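Local coordinates for protein neutral ceramidase (Pseudomonas aeruginosa, PDB 2ZWS) that catalyses the zinc-dependent cleavage of the N-acyl linkage of ceramides to sphingosine and free fatty acid, and also the reverse synthesis, at residues G35-Q40 against N264-T269; W41-V46 against Y222-W227; W227-S232 against D579-T584; L560-I565 against I600-P605. All blocks are in the same frame, centred on the assembly; numbering follows the deposited sequence. Where two conformers were deposited one is given.

Contact 1 of 4, residues G35-Q40 against N264-T269; sequences GIHMRQ and NEFDNT. With MG (magnesium ion), chain C.
His37 meets the ring of Phe266 where the end of strand 32-36 faces the first turn of helix 265-286. From CB the imidazole leaves anti to the backbone N (chi1 -178°) and reaches toward the helix. CG is the first ring atom to approach, 4.0 Å from Phe266 CE2. ND1 comes closer, 3.5 Å from Phe266 CE2, and CE1 lies 3.5 Å from Phe266 CD2, so the CD2-CE2 edge of the phenyl ring runs past this side of the imidazole. The pair is an offset edge-to-face stack, with centroids 5.0 Å apart and planes at 82°; the edge belongs to Phe266. Met38 CG sits over the centre of one imidazole face. At the tip, NE2 is hydrogen-bonded to the carbonyl O of Trp582, which fixes the ring's rotation, while the backbone O of His37 binds the magnesium ion at 2.2 Å. A water on the same metal donates to Ile36 O. On the helix, whose N-cap is Asn264, both N and OG1 of Thr269 reach Glu265 O, from opposite faces of its carbonyl plane. NE2 must carry a proton to donate to Trp582 O; the C-H edge of Phe266 thus meets the pi face of an imidazole whose plane is held by that bond.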
# COMPACT_ATOMS: atom_id res chain seq x y z
N GLY A 35 4.17 15.89 7.54
CA GLY A 35 3.03 16.48 6.84
C GLY A 35 2.40 15.52 5.87
O GLY A 35 2.62 14.30 5.94
N ILE A 36 1.58 16.07 4.97
CA ILE A 36 0.89 15.25 3.99
C ILE A 36 1.05 15.87 2.62
O ILE A 36 0.85 17.07 2.46
CB ILE A 36 -0.64 15.18 4.31
CG1 ILE A 36 -0.84 14.47 5.66
CG2 ILE A 36 -1.44 14.56 3.15
CD1 ILE A 36 -2.25 14.55 6.16
N HIS A 37 1.47 15.05 1.65
CA HIS A 37 1.31 15.46 0.27
C HIS A 37 -0.06 15.03 -0.27
O HIS A 37 -0.86 15.86 -0.69
CB HIS A 37 2.43 14.95 -0.62
CG HIS A 37 2.29 15.41 -2.04
ND1 HIS A 37 2.92 14.80 -3.10
CD2 HIS A 37 1.57 16.44 -2.57
CE1 HIS A 37 2.60 15.43 -4.22
NE2 HIS A 37 1.78 16.42 -3.93
N MET A 38 -0.31 13.72 -0.25
CA MET A 38 -1.63 13.19 -0.55
C MET A 38 -1.98 12.14 0.50
O MET A 38 -1.08 11.52 1.09
CB MET A 38 -1.70 12.61 -1.99
CG MET A 38 -1.54 13.63 -3.14
SD MET A 38 -2.26 13.17 -4.76
CE MET A 38 -1.47 11.58 -5.04
N ARG A 39 -3.28 11.96 0.74
CA ARG A 39 -3.70 11.00 1.74
C ARG A 39 -3.58 9.56 1.22
O ARG A 39 -3.40 9.32 0.02
CB ARG A 39 -5.14 11.27 2.20
CG ARG A 39 -5.19 12.49 3.15
CD ARG A 39 -6.57 12.64 3.88
NE ARG A 39 -6.41 13.73 4.86
CZ ARG A 39 -6.36 13.59 6.19
NH1 ARG A 39 -6.60 12.42 6.78
NH2 ARG A 39 -6.10 14.66 6.93
N GLN A 40 -3.67 8.62 2.16
CA GLN A 40 -3.68 7.19 1.89
C GLN A 40 -5.10 6.66 1.96
O GLN A 40 -5.86 7.01 2.89
CB GLN A 40 -2.85 6.49 2.97
CG GLN A 40 -1.38 6.95 3.00
CD GLN A 40 -0.66 6.39 4.20
OE1 GLN A 40 -0.01 5.35 4.10
NE2 GLN A 40 -0.82 7.01 5.32
N ASN A 264 13.91 15.91 -8.98
CA ASN A 264 12.65 16.19 -8.33
C ASN A 264 11.84 14.90 -8.16
O ASN A 264 11.32 14.33 -9.12
CB ASN A 264 11.88 17.29 -9.09
CG ASN A 264 10.74 17.88 -8.28
OD1 ASN A 264 10.62 19.11 -8.11
ND2 ASN A 264 9.90 17.03 -7.78
N GLU A 265 11.75 14.45 -6.91
CA GLU A 265 11.01 13.21 -6.61
C GLU A 265 9.50 13.33 -6.86
O GLU A 265 8.84 12.34 -7.19
CB GLU A 265 11.33 12.74 -5.18
CG GLU A 265 11.00 13.76 -4.12
CD GLU A 265 11.52 13.44 -2.72
OE1 GLU A 265 11.68 14.40 -1.94
OE2 GLU A 265 11.75 12.25 -2.39
N PHE A 266 8.95 14.53 -6.69
CA PHE A 266 7.55 14.72 -7.02
C PHE A 266 7.32 14.56 -8.53
O PHE A 266 6.35 13.92 -8.93
CB PHE A 266 7.06 16.10 -6.56
CG PHE A 266 7.12 16.29 -5.06
CD1 PHE A 266 8.20 16.95 -4.49
CD2 PHE A 266 6.11 15.82 -4.24
CE1 PHE A 266 8.26 17.13 -3.09
CE2 PHE A 266 6.15 16.01 -2.85
CZ PHE A 266 7.22 16.65 -2.27
N ASP A 267 8.19 15.16 -9.34
CA ASP A 267 8.10 14.99 -10.80
C ASP A 267 8.20 13.50 -11.16
O ASP A 267 7.46 13.02 -12.04
CB ASP A 267 9.24 15.72 -11.53
CG ASP A 267 9.10 17.24 -11.51
OD1 ASP A 267 8.03 17.76 -11.14
OD2 ASP A 267 10.07 17.92 -11.91
N ASN A 268 9.13 12.80 -10.51
CA ASN A 268 9.35 11.35 -10.77
C ASN A 268 8.10 10.54 -10.40
O ASN A 268 7.69 9.65 -11.14
CB ASN A 268 10.54 10.79 -9.99
CG ASN A 268 11.87 11.43 -10.39
OD1 ASN A 268 12.88 11.25 -9.66
ND2 ASN A 268 11.92 12.10 -11.52
N THR A 269 7.51 10.86 -9.26
CA THR A 269 6.29 10.18 -8.78
C THR A 269 5.16 10.36 -9.79
O THR A 269 4.47 9.39 -10.15
CB THR A 269 5.87 10.74 -7.39
OG1 THR A 269 6.89 10.45 -6.43
CG2 THR A 269 4.58 10.12 -6.93
MG MG C . -2.04 17.69 -0.99
O HOH W 1 -1.67 18.24 1.46

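Contact 2 of 4, residues W41-V46 against Y222-W227; sequences WARAFV and YASYHW
Arg43 NE and NH2 meet OE1 and OE2 of Glu228 in a two-pronged salt bridge that fixes the guanidinium plane, one face of which lies on Ser224 CB. Arg43 NH1 has a second acid, Asp62, so the buried charge is shared between two carboxylates. Ser224 CB comes over the guanidinium face toward its rim: it is 3.4 Å from Arg43 NH2 and 3.5 Å from Arg43 CZ, with Arg43 NE a little further away at 3.8 Å. Strand 41-49 belongs to the large mixed sheet of the N-terminal domain, with strands 5-13 and 55-61 as its antiparallel neighbours, and helix 218-231 packs on this sheet near strand 238-242. The arginine spans the gap between strand and helix because its chain is extended from CG to NE (chi2 174°, chi3 175°). The next residue on the helix is only grazed, Tyr225 N being 4.5 Å from Arg43 NH2. Ser224 OG lies 3.8 Å from Arg43 CZ and is hydrogen-bonded instead to the carbonyl of Ala239, on strand 238-242.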
# COMPACT_ATOMS: atom_id res chain seq x y z
N TRP A 41 -5.46 5.79 1.01
CA TRP A 41 -6.84 5.29 0.90
C TRP A 41 -6.86 3.77 0.80
O TRP A 41 -5.88 3.12 0.31
CB TRP A 41 -7.53 5.86 -0.37
CG TRP A 41 -7.52 7.37 -0.33
CD1 TRP A 41 -6.56 8.21 -0.83
CD2 TRP A 41 -8.51 8.21 0.29
NE1 TRP A 41 -6.89 9.52 -0.55
CE2 TRP A 41 -8.08 9.55 0.14
CE3 TRP A 41 -9.71 7.95 0.96
CZ2 TRP A 41 -8.81 10.62 0.63
CZ3 TRP A 41 -10.44 9.02 1.45
CH2 TRP A 41 -9.99 10.34 1.29
N ALA A 42 -7.95 3.20 1.33
CA ALA A 42 -8.34 1.83 1.04
C ALA A 42 -9.42 1.91 -0.04
O ALA A 42 -10.38 2.67 0.09
CB ALA A 42 -8.91 1.16 2.27
N ARG A 43 -9.25 1.12 -1.08
CA ARG A 43 -10.20 1.09 -2.22
C ARG A 43 -10.73 -0.33 -2.28
O ARG A 43 -9.96 -1.28 -2.51
CB ARG A 43 -9.46 1.46 -3.51
CG ARG A 43 -9.13 2.95 -3.62
CD ARG A 43 -8.27 3.28 -4.85
NE ARG A 43 -8.07 4.73 -5.02
CZ ARG A 43 -7.07 5.41 -4.46
NH1 ARG A 43 -6.18 4.77 -3.72
NH2 ARG A 43 -6.95 6.73 -4.65
N ALA A 44 -12.02 -0.48 -2.05
CA ALA A 44 -12.67 -1.79 -1.92
C ALA A 44 -13.55 -2.09 -3.11
O ALA A 44 -14.30 -1.20 -3.58
CB ALA A 44 -13.52 -1.85 -0.66
N PHE A 45 -13.50 -3.35 -3.54
CA PHE A 45 -14.25 -3.80 -4.72
C PHE A 45 -14.99 -5.04 -4.29
O PHE A 45 -14.39 -6.10 -4.09
CB PHE A 45 -13.30 -4.14 -5.87
CG PHE A 45 -12.47 -2.97 -6.32
CD1 PHE A 45 -11.38 -2.53 -5.56
CD2 PHE A 45 -12.82 -2.26 -7.48
CE1 PHE A 45 -10.62 -1.44 -5.98
CE2 PHE A 45 -12.05 -1.15 -7.90
CZ PHE A 45 -10.96 -0.76 -7.16
N VAL A 46 -16.29 -4.88 -4.10
CA VAL A 46 -17.15 -6.01 -3.76
C VAL A 46 -17.72 -6.56 -5.04
O VAL A 46 -18.23 -5.78 -5.85
CB VAL A 46 -18.34 -5.56 -2.83
CG1 VAL A 46 -19.26 -6.72 -2.57
CG2 VAL A 46 -17.80 -5.04 -1.52
N TYR A 222 -0.50 8.15 -7.25
CA TYR A 222 -0.72 9.21 -8.23
C TYR A 222 -1.54 8.68 -9.42
O TYR A 222 -2.46 9.34 -9.90
CB TYR A 222 0.58 9.83 -8.78
CG TYR A 222 0.19 10.94 -9.73
CD1 TYR A 222 0.19 10.72 -11.11
CD2 TYR A 222 -0.27 12.17 -9.25
CE1 TYR A 222 -0.22 11.71 -11.99
CE2 TYR A 222 -0.69 13.18 -10.12
CZ TYR A 222 -0.67 12.93 -11.49
OH TYR A 222 -1.07 13.90 -12.37
N ALA A 223 -1.23 7.46 -9.87
CA ALA A 223 -2.04 6.87 -10.94
C ALA A 223 -3.53 6.81 -10.57
O ALA A 223 -4.39 7.16 -11.40
CB ALA A 223 -1.50 5.49 -11.27
N SER A 224 -3.85 6.35 -9.35
CA SER A 224 -5.25 6.28 -8.91
C SER A 224 -5.86 7.68 -8.88
O SER A 224 -6.99 7.91 -9.36
CB SER A 224 -5.37 5.69 -7.51
OG SER A 224 -4.92 4.34 -7.46
N TYR A 225 -5.12 8.63 -8.29
CA TYR A 225 -5.63 9.99 -8.13
C TYR A 225 -5.83 10.59 -9.51
O TYR A 225 -6.86 11.22 -9.77
CB TYR A 225 -4.61 10.84 -7.38
CG TYR A 225 -4.97 12.30 -7.27
CD1 TYR A 225 -4.41 13.24 -8.13
CD2 TYR A 225 -5.88 12.74 -6.28
CE1 TYR A 225 -4.75 14.60 -8.00
CE2 TYR A 225 -6.20 14.08 -6.16
CZ TYR A 225 -5.65 14.99 -7.04
OH TYR A 225 -5.94 16.34 -6.92
N HIS A 226 -4.87 10.42 -10.42
CA HIS A 226 -5.03 11.00 -11.74
C HIS A 226 -6.32 10.46 -12.40
O HIS A 226 -7.10 11.22 -12.99
CB HIS A 226 -3.79 10.72 -12.60
CG HIS A 226 -3.86 11.32 -13.96
ND1 HIS A 226 -3.81 12.69 -14.17
CD2 HIS A 226 -3.96 10.76 -15.19
CE1 HIS A 226 -3.88 12.93 -15.47
NE2 HIS A 226 -3.96 11.77 -16.11
N TRP A 227 -6.55 9.15 -12.31
CA TRP A 227 -7.77 8.59 -12.92
C TRP A 227 -9.05 9.12 -12.27
O TRP A 227 -9.99 9.53 -12.96
CB TRP A 227 -7.75 7.06 -12.87
CG TRP A 227 -8.54 6.40 -13.98
CD1 TRP A 227 -9.62 6.92 -14.69
CD2 TRP A 227 -8.34 5.07 -14.49
NE1 TRP A 227 -10.05 5.99 -15.62
CE2 TRP A 227 -9.30 4.85 -15.51
CE3 TRP A 227 -7.44 4.04 -14.19
CZ2 TRP A 227 -9.37 3.65 -16.23
CZ3 TRP A 227 -7.51 2.84 -14.90
CH2 TRP A 227 -8.47 2.66 -15.91

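Contact 3 of 4, residues W227-S232 against D579-T584; sequences WEHDVS and DNDWDT. With MG (magnesium ion), chain C; GOL (glycerol), chain Q.
His229 swings its ring out opposite the main-chain N (chi1 -178°), toward the 579-584 loop, while the carboxylate of Asp581 stands beside its own backbone N (chi1 -70°), and the two side chains cross at about a right angle. Asp581 OD1 lies 3.3 Å from His229 NE2, at an angle too poor for a hydrogen bond. The carboxylate has better partners, Tyr225 OH for OD1 and the backbone N of Thr578 for OD2. The imidazole is held from its other nitrogen: ND1 donates to Asp230 OD2 at 2.7 Å, nearly straight (166°) and in the ring plane, though it meets the carboxylate from above. Two acids near one exposed histidine would tend to favour its protonated form. A glycerol, probably from the crystallisation liquor, bridges the segments on the solvent side: O1 donates to Asp230 OD1 at 2.6 Å and O3 to Asp583 OD2 at 2.9 Å. Behind the carboxylate, the type I turn from Asp581 to Thr584 bends round the magnesium ion. The metal is bound by Asp581 O at 2.3 Å, Thr584 O at 2.3 Å and Thr584 OG1 at 2.5 Å, and by a water that donates to Asp579 O. Asp579 also belongs to the site, its backbone O lying 2.6 Å from the magnesium ion. His37 O adds a ligand from the N-terminal part of the chain. This is probably a structural magnesium site, joining an N-terminal strand end to the 579-584 turn, built largely from main-chain oxygens and bordered by the end of a helix.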
# COMPACT_ATOMS: atom_id res chain seq x y z
N TRP A 227 -6.55 9.15 -12.31
CA TRP A 227 -7.77 8.59 -12.92
C TRP A 227 -9.05 9.12 -12.27
O TRP A 227 -9.99 9.53 -12.96
CB TRP A 227 -7.75 7.06 -12.87
CG TRP A 227 -8.54 6.40 -13.98
CD1 TRP A 227 -9.62 6.92 -14.69
CD2 TRP A 227 -8.34 5.07 -14.49
NE1 TRP A 227 -10.05 5.99 -15.62
CE2 TRP A 227 -9.30 4.85 -15.51
CE3 TRP A 227 -7.44 4.04 -14.19
CZ2 TRP A 227 -9.37 3.65 -16.23
CZ3 TRP A 227 -7.51 2.84 -14.90
CH2 TRP A 227 -8.47 2.66 -15.91
N GLU A 228 -9.09 9.05 -10.93
CA GLU A 228 -10.29 9.44 -10.18
C GLU A 228 -10.60 10.94 -10.24
O GLU A 228 -11.77 11.34 -10.38
CB GLU A 228 -10.15 9.02 -8.73
CG GLU A 228 -10.10 7.51 -8.55
CD GLU A 228 -9.65 7.03 -7.17
OE1 GLU A 228 -9.81 5.81 -6.91
OE2 GLU A 228 -9.15 7.86 -6.36
N HIS A 229 -9.55 11.75 -10.13
CA HIS A 229 -9.68 13.20 -9.96
C HIS A 229 -9.54 13.96 -11.28
O HIS A 229 -10.26 14.92 -11.50
CB HIS A 229 -8.64 13.69 -8.95
CG HIS A 229 -8.70 15.16 -8.66
ND1 HIS A 229 -7.98 16.09 -9.39
CD2 HIS A 229 -9.36 15.87 -7.71
CE1 HIS A 229 -8.19 17.30 -8.90
NE2 HIS A 229 -9.03 17.20 -7.89
N ASP A 230 -8.59 13.56 -12.13
CA ASP A 230 -8.30 14.35 -13.34
C ASP A 230 -8.98 13.81 -14.60
O ASP A 230 -9.21 14.56 -15.55
CB ASP A 230 -6.77 14.44 -13.60
CG ASP A 230 -5.97 15.03 -12.43
OD1 ASP A 230 -4.78 14.64 -12.32
OD2 ASP A 230 -6.50 15.87 -11.65
N VAL A 231 -9.26 12.50 -14.64
CA VAL A 231 -9.67 11.84 -15.90
C VAL A 231 -11.18 11.48 -15.99
O VAL A 231 -11.88 11.96 -16.90
CB VAL A 231 -8.76 10.61 -16.19
CG1 VAL A 231 -9.28 9.79 -17.41
CG2 VAL A 231 -7.34 11.06 -16.41
N SER A 232 -11.67 10.63 -15.09
CA SER A 232 -13.13 10.32 -15.02
C SER A 232 -13.73 11.68 -14.61
O SER A 232 -13.59 12.08 -13.50
CB SER A 232 -13.34 9.23 -13.96
OG SER A 232 -14.63 8.68 -14.07
N ASP A 579 -6.38 18.68 1.48
CA ASP A 579 -5.02 18.15 1.69
C ASP A 579 -4.74 16.87 0.87
O ASP A 579 -3.58 16.48 0.75
CB ASP A 579 -4.64 18.00 3.19
CG ASP A 579 -5.44 16.93 3.93
OD1 ASP A 579 -6.05 16.03 3.29
OD2 ASP A 579 -5.38 16.95 5.19
N ASN A 580 -5.77 16.25 0.31
CA ASN A 580 -5.57 15.07 -0.51
C ASN A 580 -4.98 15.39 -1.87
O ASN A 580 -4.35 14.53 -2.50
CB ASN A 580 -6.87 14.32 -0.73
CG ASN A 580 -6.66 13.00 -1.39
OD1 ASN A 580 -5.80 12.21 -0.97
ND2 ASN A 580 -7.42 12.74 -2.45
N ASP A 581 -5.19 16.62 -2.35
CA ASP A 581 -4.89 16.91 -3.74
C ASP A 581 -3.38 17.00 -4.05
O ASP A 581 -2.61 17.48 -3.23
CB ASP A 581 -5.65 18.15 -4.18
CG ASP A 581 -7.13 17.87 -4.26
OD1 ASP A 581 -7.51 16.94 -5.01
OD2 ASP A 581 -7.92 18.54 -3.53
N TRP A 582 -2.99 16.57 -5.24
CA TRP A 582 -1.59 16.67 -5.68
C TRP A 582 -1.04 18.10 -5.59
O TRP A 582 0.13 18.27 -5.25
CB TRP A 582 -1.48 16.19 -7.14
CG TRP A 582 -0.11 16.27 -7.67
CD1 TRP A 582 0.39 17.27 -8.46
CD2 TRP A 582 0.95 15.33 -7.47
NE1 TRP A 582 1.71 17.00 -8.76
CE2 TRP A 582 2.07 15.82 -8.18
CE3 TRP A 582 1.06 14.11 -6.78
CZ2 TRP A 582 3.30 15.16 -8.18
CZ3 TRP A 582 2.31 13.44 -6.80
CH2 TRP A 582 3.40 13.98 -7.49
N ASP A 583 -1.89 19.10 -5.89
CA ASP A 583 -1.44 20.50 -6.00
C ASP A 583 -1.21 21.15 -4.64
O ASP A 583 -0.71 22.27 -4.59
CB ASP A 583 -2.42 21.36 -6.79
CG ASP A 583 -2.51 20.96 -8.23
OD1 ASP A 583 -1.50 20.46 -8.78
OD2 ASP A 583 -3.60 21.17 -8.81
N THR A 584 -1.60 20.48 -3.55
CA THR A 584 -1.45 21.06 -2.20
C THR A 584 -0.45 20.27 -1.35
O THR A 584 -0.28 19.06 -1.55
CB THR A 584 -2.78 21.15 -1.41
OG1 THR A 584 -3.29 19.83 -1.20
CG2 THR A 584 -3.79 21.94 -2.19
MG MG C . -2.04 17.69 -0.99
C1 GOL Q . -2.25 16.78 -11.40
O1 GOL Q . -2.83 15.58 -10.95
C2 GOL Q . -2.91 17.92 -10.63
O2 GOL Q . -4.29 17.64 -10.48
C3 GOL Q . -2.73 19.20 -11.42
O3 GOL Q . -3.92 19.93 -11.36
O HOH W 1 -1.67 18.24 1.46

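Contact 4 of 4, residues L560-I565 against I600-P605; sequences LEVVNI and ISWSIP
The core of the C-terminal beta-sandwich is formed here by strand 560-566 of one sheet facing strand 595-603 of the other. No backbone bond joins them; the CA atoms of Leu560 and Ile600 are 7.4 Å apart, those of Val562 and Trp602 7.9 Å, and side chains fill the interval. Val562 packs on the indole of Trp602. Its CG1 methyl stands over one face, 3.5 Å from the centroid of the six-membered ring and only 12° off the ring normal, a clear CH-pi contact; Val562 CG2 reaches the pyrrole end, 3.9 Å from Trp602 CG. The indole crosses the valine at about a right angle. Ile604 CG1 lies 3.7 Å above the opposite face, so the ring is sandwiched between aliphatic groups, and Tyr613 of strand 611-622 meets it as well. One step along, Leu560 and Ile600 slide past each other in opposite directions: Leu560 CB is 3.8 Å from Ile600 CD1. With CG of Leu560 placed between its backbone N and carbonyl carbon (chi1 74°), the CD2 methyl of Leu560 comes against Ile600 CG2, at 3.9 Å. Leu560 also touches Asp579 and Thr584, which places this layer directly beside the magnesium site. Apolar side chains meeting between two facing sheets, without backbone bonds between these segments and with an indole bedded among them, are what the inside of a beta-sandwich is made of.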
# COMPACT_ATOMS: atom_id res chain seq x y z
N LEU A 560 -6.47 21.36 5.49
CA LEU A 560 -6.45 22.57 4.68
C LEU A 560 -7.54 22.54 3.63
O LEU A 560 -7.95 21.50 3.13
CB LEU A 560 -5.09 22.76 3.99
CG LEU A 560 -4.75 21.84 2.81
CD1 LEU A 560 -5.17 22.44 1.45
CD2 LEU A 560 -3.28 21.42 2.83
N GLU A 561 -7.97 23.73 3.25
CA GLU A 561 -8.91 23.92 2.16
C GLU A 561 -8.43 25.13 1.37
O GLU A 561 -8.04 26.13 1.97
CB GLU A 561 -10.32 24.17 2.71
CG GLU A 561 -11.03 22.89 3.17
CD GLU A 561 -12.36 23.15 3.89
OE1 GLU A 561 -12.69 24.32 4.20
OE2 GLU A 561 -13.06 22.14 4.16
N VAL A 562 -8.45 25.02 0.04
CA VAL A 562 -8.34 26.18 -0.86
C VAL A 562 -9.76 26.52 -1.24
O VAL A 562 -10.47 25.67 -1.80
CB VAL A 562 -7.52 25.89 -2.12
CG1 VAL A 562 -7.37 27.16 -2.93
CG2 VAL A 562 -6.14 25.38 -1.75
N VAL A 563 -10.15 27.76 -0.94
CA VAL A 563 -11.53 28.20 -1.08
C VAL A 563 -11.66 29.29 -2.13
O VAL A 563 -10.97 30.31 -2.06
CB VAL A 563 -12.10 28.68 0.28
CG1 VAL A 563 -13.59 29.08 0.13
CG2 VAL A 563 -11.97 27.61 1.36
N ASN A 564 -12.55 29.05 -3.10
CA ASN A 564 -12.89 29.98 -4.17
C ASN A 564 -14.09 30.83 -3.74
O ASN A 564 -15.12 30.28 -3.34
CB ASN A 564 -13.23 29.16 -5.43
CG ASN A 564 -13.54 30.02 -6.67
OD1 ASN A 564 -13.22 31.21 -6.73
ND2 ASN A 564 -14.14 29.39 -7.68
N ILE A 565 -13.95 32.16 -3.78
CA ILE A 565 -15.06 33.07 -3.43
C ILE A 565 -15.47 33.97 -4.60
O ILE A 565 -16.14 35.00 -4.42
CB ILE A 565 -14.77 33.92 -2.17
CG1 ILE A 565 -13.36 34.52 -2.24
CG2 ILE A 565 -14.99 33.08 -0.91
CD1 ILE A 565 -13.03 35.49 -1.11
N ILE A 600 1.29 25.62 4.46
CA ILE A 600 0.38 25.08 3.45
C ILE A 600 0.70 25.74 2.12
O ILE A 600 0.85 26.96 2.02
CB ILE A 600 -1.07 25.30 3.86
CG1 ILE A 600 -1.42 24.40 5.05
CG2 ILE A 600 -2.00 25.07 2.67
CD1 ILE A 600 -2.59 24.91 5.87
N SER A 601 0.82 24.92 1.09
CA SER A 601 1.09 25.47 -0.22
C SER A 601 0.11 24.96 -1.24
O SER A 601 -0.45 23.85 -1.09
CB SER A 601 2.51 25.15 -0.66
OG SER A 601 2.70 23.76 -0.77
N TRP A 602 -0.08 25.77 -2.28
CA TRP A 602 -0.95 25.41 -3.40
C TRP A 602 -0.24 25.80 -4.69
O TRP A 602 0.03 26.98 -4.92
CB TRP A 602 -2.28 26.16 -3.29
CG TRP A 602 -3.29 25.84 -4.39
CD1 TRP A 602 -3.51 24.62 -4.97
CD2 TRP A 602 -4.23 26.76 -4.99
NE1 TRP A 602 -4.54 24.73 -5.90
CE2 TRP A 602 -4.98 26.02 -5.94
CE3 TRP A 602 -4.49 28.14 -4.83
CZ2 TRP A 602 -6.00 26.60 -6.73
CZ3 TRP A 602 -5.54 28.72 -5.61
CH2 TRP A 602 -6.26 27.94 -6.54
N SER A 603 0.06 24.81 -5.52
CA SER A 603 0.58 25.09 -6.85
C SER A 603 -0.61 25.20 -7.79
O SER A 603 -1.31 24.21 -8.02
CB SER A 603 1.54 23.97 -7.26
OG SER A 603 2.65 23.93 -6.37
N ILE A 604 -0.85 26.41 -8.30
CA ILE A 604 -2.09 26.71 -9.04
C ILE A 604 -2.02 26.07 -10.42
O ILE A 604 -1.18 26.47 -11.23
CB ILE A 604 -2.30 28.26 -9.17
CG1 ILE A 604 -2.33 28.93 -7.80
CG2 ILE A 604 -3.58 28.55 -9.94
CD1 ILE A 604 -1.94 30.39 -7.83
N PRO A 605 -2.86 25.05 -10.67
CA PRO A 605 -2.75 24.29 -11.92
C PRO A 605 -3.43 24.95 -13.12
O PRO A 605 -4.31 25.78 -12.93
CB PRO A 605 -3.46 22.98 -11.58
CG PRO A 605 -4.56 23.40 -10.68
CD PRO A 605 -3.93 24.50 -9.81

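How the contacts relate
Contacts 1, 2 and 3 cluster round the junction of the N-terminal domain with the C-terminal beta-sandwich, their centres 11 to 16 Å apart. Contacts 1 and 3 share the magnesium ion and a metal-bound water, and contacts 2 and 3 share helix 218-231. Contact 4 lies deeper in the sandwich, with its centre about 13 Å from that of contact 3 and about 23 Å from that of contact 2. Along the chain, contact 2 is nested within the loop closed by contact 1, while contact 3 crosses both contact 1 and contact 4. Strand 32-36, from the N-terminal part, pairs in the sheet that holds strand 595-603, consistent with metal, sheet and helix together holding the two parts of the chain.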